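Local coordinates for protein amine Dehydrogenase (Pseudomonas putida, PDB 1JMX) that probably forms the beta-propeller subunit of a quinohemoprotein amine dehydrogenase, an enzyme that oxidatively deaminates primary amines, at residues L309-F321 with K330-P344. Numbering follows the deposited sequence.
Sequences LYLGGTFNDLAVF and KNIKLPGGDMSTTTP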
# COMPACT_ATOMS: atom_id res chain seq x y z
N LEU B 309 19.74 14.85 24.93
CA LEU B 309 19.45 14.23 23.65
C LEU B 309 17.95 14.34 23.51
O LEU B 309 17.19 13.79 24.32
CB LEU B 309 19.85 12.75 23.68
CG LEU B 309 20.28 12.03 22.40
CD1 LEU B 309 20.30 10.53 22.66
CD2 LEU B 309 19.36 12.34 21.25
N TYR B 310 17.51 15.11 22.53
CA TYR B 310 16.10 15.29 22.27
C TYR B 310 15.67 14.34 21.17
O TYR B 310 16.43 14.06 20.25
CB TYR B 310 15.80 16.73 21.85
CG TYR B 310 16.07 17.77 22.92
CD1 TYR B 310 17.33 18.36 23.04
CD2 TYR B 310 15.07 18.16 23.81
CE1 TYR B 310 17.59 19.31 24.01
CE2 TYR B 310 15.32 19.11 24.79
CZ TYR B 310 16.58 19.68 24.89
OH TYR B 310 16.84 20.62 25.85
N LEU B 311 14.45 13.83 21.28
CA LEU B 311 13.88 12.94 20.28
C LEU B 311 12.62 13.62 19.76
O LEU B 311 11.70 13.89 20.53
CB LEU B 311 13.56 11.57 20.86
CG LEU B 311 14.71 10.76 21.47
CD1 LEU B 311 14.20 9.35 21.76
CD2 LEU B 311 15.90 10.69 20.53
N GLY B 312 12.60 13.93 18.47
CA GLY B 312 11.45 14.60 17.88
C GLY B 312 10.85 13.87 16.70
O GLY B 312 11.21 12.73 16.42
N GLY B 313 9.97 14.56 15.97
CA GLY B 313 9.29 13.96 14.84
C GLY B 313 8.14 13.12 15.37
O GLY B 313 7.96 13.04 16.59
N THR B 314 7.34 12.55 14.49
CA THR B 314 6.23 11.68 14.91
C THR B 314 5.01 12.42 15.51
O THR B 314 4.31 13.13 14.79
CB THR B 314 6.80 10.53 15.81
OG1 THR B 314 7.46 9.56 14.97
CG2 THR B 314 5.75 9.83 16.62
N PHE B 315 4.78 12.29 16.82
CA PHE B 315 3.65 12.92 17.48
C PHE B 315 4.01 14.33 17.93
O PHE B 315 4.92 14.94 17.37
CB PHE B 315 3.19 12.08 18.68
CG PHE B 315 2.55 10.76 18.30
CD1 PHE B 315 2.79 9.62 19.05
CD2 PHE B 315 1.70 10.67 17.21
CE1 PHE B 315 2.19 8.41 18.72
CE2 PHE B 315 1.10 9.46 16.87
CZ PHE B 315 1.35 8.33 17.63
N ASN B 316 3.32 14.83 18.95
CA ASN B 316 3.56 16.18 19.44
C ASN B 316 4.42 16.34 20.69
O ASN B 316 4.34 17.36 21.36
CB ASN B 316 2.22 16.91 19.66
CG ASN B 316 1.39 16.28 20.74
OD1 ASN B 316 1.71 15.20 21.23
ND2 ASN B 316 0.30 16.94 21.11
N ASP B 317 5.24 15.34 21.01
CA ASP B 317 6.10 15.46 22.19
C ASP B 317 7.59 15.19 21.94
O ASP B 317 7.95 14.34 21.13
CB ASP B 317 5.60 14.59 23.35
CG ASP B 317 5.79 13.09 23.10
OD1 ASP B 317 4.96 12.49 22.41
OD2 ASP B 317 6.78 12.52 23.61
N LEU B 318 8.43 15.97 22.61
CA LEU B 318 9.87 15.79 22.55
C LEU B 318 10.26 14.95 23.76
O LEU B 318 9.82 15.23 24.88
CB LEU B 318 10.63 17.12 22.68
CG LEU B 318 10.62 18.27 21.66
CD1 LEU B 318 10.98 17.77 20.29
CD2 LEU B 318 9.27 18.92 21.68
N ALA B 319 11.05 13.91 23.55
CA ALA B 319 11.52 13.12 24.67
C ALA B 319 12.89 13.69 24.98
O ALA B 319 13.65 14.01 24.06
CB ALA B 319 11.62 11.64 24.28
N VAL B 320 13.19 13.91 26.25
CA VAL B 320 14.49 14.44 26.64
C VAL B 320 15.22 13.31 27.34
O VAL B 320 14.71 12.75 28.31
CB VAL B 320 14.40 15.66 27.58
CG1 VAL B 320 15.79 16.22 27.84
CG2 VAL B 320 13.52 16.74 26.98
N PHE B 321 16.39 12.96 26.83
CA PHE B 321 17.20 11.89 27.37
C PHE B 321 18.54 12.35 27.91
O PHE B 321 19.08 13.38 27.51
CB PHE B 321 17.49 10.85 26.29
CG PHE B 321 16.44 9.80 26.15
CD1 PHE B 321 15.20 10.10 25.61
CD2 PHE B 321 16.70 8.49 26.56
CE1 PHE B 321 14.23 9.12 25.47
CE2 PHE B 321 15.73 7.49 26.42
CZ PHE B 321 14.49 7.81 25.88
N LYS B 330 12.57 13.64 30.74
CA LYS B 330 11.24 14.23 30.67
C LYS B 330 10.69 14.34 29.26
O LYS B 330 11.33 13.89 28.32
CB LYS B 330 11.20 15.60 31.36
CG LYS B 330 12.14 16.64 30.80
CD LYS B 330 12.04 17.95 31.57
CE LYS B 330 10.68 18.62 31.34
NZ LYS B 330 10.65 20.06 31.80
N ASN B 331 9.49 14.89 29.14
CA ASN B 331 8.84 15.07 27.85
C ASN B 331 8.33 16.49 27.75
O ASN B 331 7.75 17.02 28.70
CB ASN B 331 7.63 14.14 27.69
CG ASN B 331 8.04 12.70 27.53
OD1 ASN B 331 8.02 11.93 28.49
ND2 ASN B 331 8.42 12.33 26.31
N ILE B 332 8.57 17.10 26.60
CA ILE B 332 8.10 18.45 26.33
C ILE B 332 6.88 18.25 25.44
O ILE B 332 6.99 17.69 24.34
CB ILE B 332 9.17 19.29 25.57
CG1 ILE B 332 10.42 19.44 26.44
CG2 ILE B 332 8.60 20.66 25.19
CD1 ILE B 332 11.57 20.09 25.72
N LYS B 333 5.71 18.62 25.94
CA LYS B 333 4.48 18.49 25.17
C LYS B 333 4.29 19.77 24.36
O LYS B 333 4.23 20.86 24.92
CB LYS B 333 3.29 18.25 26.11
CG LYS B 333 1.91 18.21 25.44
CD LYS B 333 1.73 17.02 24.51
CE LYS B 333 1.85 15.68 25.25
NZ LYS B 333 1.67 14.50 24.33
N LEU B 334 4.27 19.63 23.04
CA LEU B 334 4.10 20.77 22.14
C LEU B 334 2.63 21.07 21.83
O LEU B 334 1.82 20.15 21.70
CB LEU B 334 4.80 20.51 20.82
CG LEU B 334 6.30 20.26 20.80
CD1 LEU B 334 6.71 19.89 19.39
CD2 LEU B 334 7.02 21.50 21.28
N PRO B 335 2.27 22.36 21.74
CA PRO B 335 0.89 22.71 21.42
C PRO B 335 0.58 22.24 19.99
O PRO B 335 1.44 22.28 19.12
CB PRO B 335 0.90 24.24 21.50
CG PRO B 335 1.94 24.51 22.54
CD PRO B 335 3.04 23.54 22.16
N GLY B 336 -0.64 21.76 19.77
CA GLY B 336 -1.03 21.30 18.44
C GLY B 336 -0.94 19.80 18.22
O GLY B 336 -1.29 19.02 19.10
N GLY B 337 -0.47 19.39 17.05
CA GLY B 337 -0.39 17.98 16.75
C GLY B 337 0.96 17.40 16.36
O GLY B 337 2.01 17.78 16.88
N ASP B 338 0.93 16.47 15.42
CA ASP B 338 2.11 15.77 14.94
C ASP B 338 3.25 16.60 14.35
O ASP B 338 3.01 17.51 13.55
CB ASP B 338 1.70 14.72 13.92
CG ASP B 338 0.86 13.60 14.53
OD1 ASP B 338 0.20 13.80 15.56
OD2 ASP B 338 0.88 12.51 13.94
N MET B 339 4.48 16.25 14.72
CA MET B 339 5.68 16.89 14.21
C MET B 339 6.00 16.31 12.84
O MET B 339 6.71 16.92 12.04
CB MET B 339 6.87 16.63 15.15
CG MET B 339 6.93 17.53 16.37
SD MET B 339 8.46 17.33 17.29
CE MET B 339 7.96 16.16 18.56
N SER B 340 5.50 15.11 12.59
CA SER B 340 5.73 14.41 11.33
C SER B 340 7.23 14.33 10.98
O SER B 340 8.03 13.95 11.84
CB SER B 340 4.92 15.06 10.21
OG SER B 340 4.91 14.22 9.09
N THR B 341 7.62 14.72 9.77
CA THR B 341 9.03 14.64 9.36
C THR B 341 9.91 15.84 9.70
O THR B 341 11.00 15.98 9.15
CB THR B 341 9.18 14.36 7.84
OG1 THR B 341 8.65 15.46 7.09
CG2 THR B 341 8.46 13.07 7.46
N THR B 342 9.46 16.68 10.63
CA THR B 342 10.21 17.87 11.05
C THR B 342 11.56 17.51 11.67
O THR B 342 11.72 16.44 12.25
CB THR B 342 9.40 18.68 12.09
OG1 THR B 342 9.99 19.97 12.25
CG2 THR B 342 9.42 17.99 13.44
N THR B 343 12.53 18.41 11.55
CA THR B 343 13.85 18.19 12.14
C THR B 343 14.20 19.26 13.18
O THR B 343 14.27 20.45 12.88
CB THR B 343 14.99 18.00 11.05
OG1 THR B 343 16.28 18.27 11.62
CG2 THR B 343 14.80 18.87 9.88
N PRO B 344 14.31 18.85 14.46
CA PRO B 344 14.65 19.72 15.59
C PRO B 344 16.01 20.37 15.37
O PRO B 344 17.01 19.68 15.20
CB PRO B 344 14.68 18.74 16.76
CG PRO B 344 13.65 17.73 16.37
CD PRO B 344 14.00 17.49 14.94
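Tyr310 meets Ile332 at the edge of the tyrosine ring, where CE2 lies 4.0 Å from the Ile332 CD1 methyl; the Tyr310 hydroxyl is hydrogen-bonded to Asp31. Gly312 lies against Pro344 CG, where a beta carbon would clash. Next, Gly313 N makes a weak hydrogen bond to the thioether sulfur, Met339 SD (3.4 Å). Thr314 N then donates to Ser340 O at 3.1 Å, along a lone pair, and Thr314 O receives Ser340 N and, weakly, Met339 N: a classic beta bulge. Met339 N also reaches Phe315 O (3.0 Å), standing 57° out of the carbonyl plane.

Asn316 fastens the loop between strands 309-312 and 317-322 to the exit of strand 327-333. Its CG sits between the backbone N and carbonyl carbon (chi1 65°), which lets the amide work at both ends: OD1 accepts Lys333 NZ at 3.2 Å, while ND2 donates to Gly336 O at 3.3 Å. Its backbone O takes Leu334 N nearly head-on (2.8 Å). With only a methyl group here, as in alanine, Gly336 O would probably lose this donor and the bent Lys333 chain its acceptor, leaving it freer to swing.

Asp317, held by His295 and Tyr297, starts the regular antiparallel ladder, in which Leu318 exchanges both backbone bonds with Ile332. Leu318 CD2 presses tightly on Leu334 CG (3.4 Å), crossing that side chain at about a right angle, as CD1 rests against the Met339 thioether. The ladder runs on through Val320, which lies alongside Lys330, its N donating to Lys330 O.

The outer hairpin of a four-stranded propeller blade is thereby joined to the connection that returns to strand 345-348, which completes the N-terminal blade in the "velcro" closure of a beta-propeller.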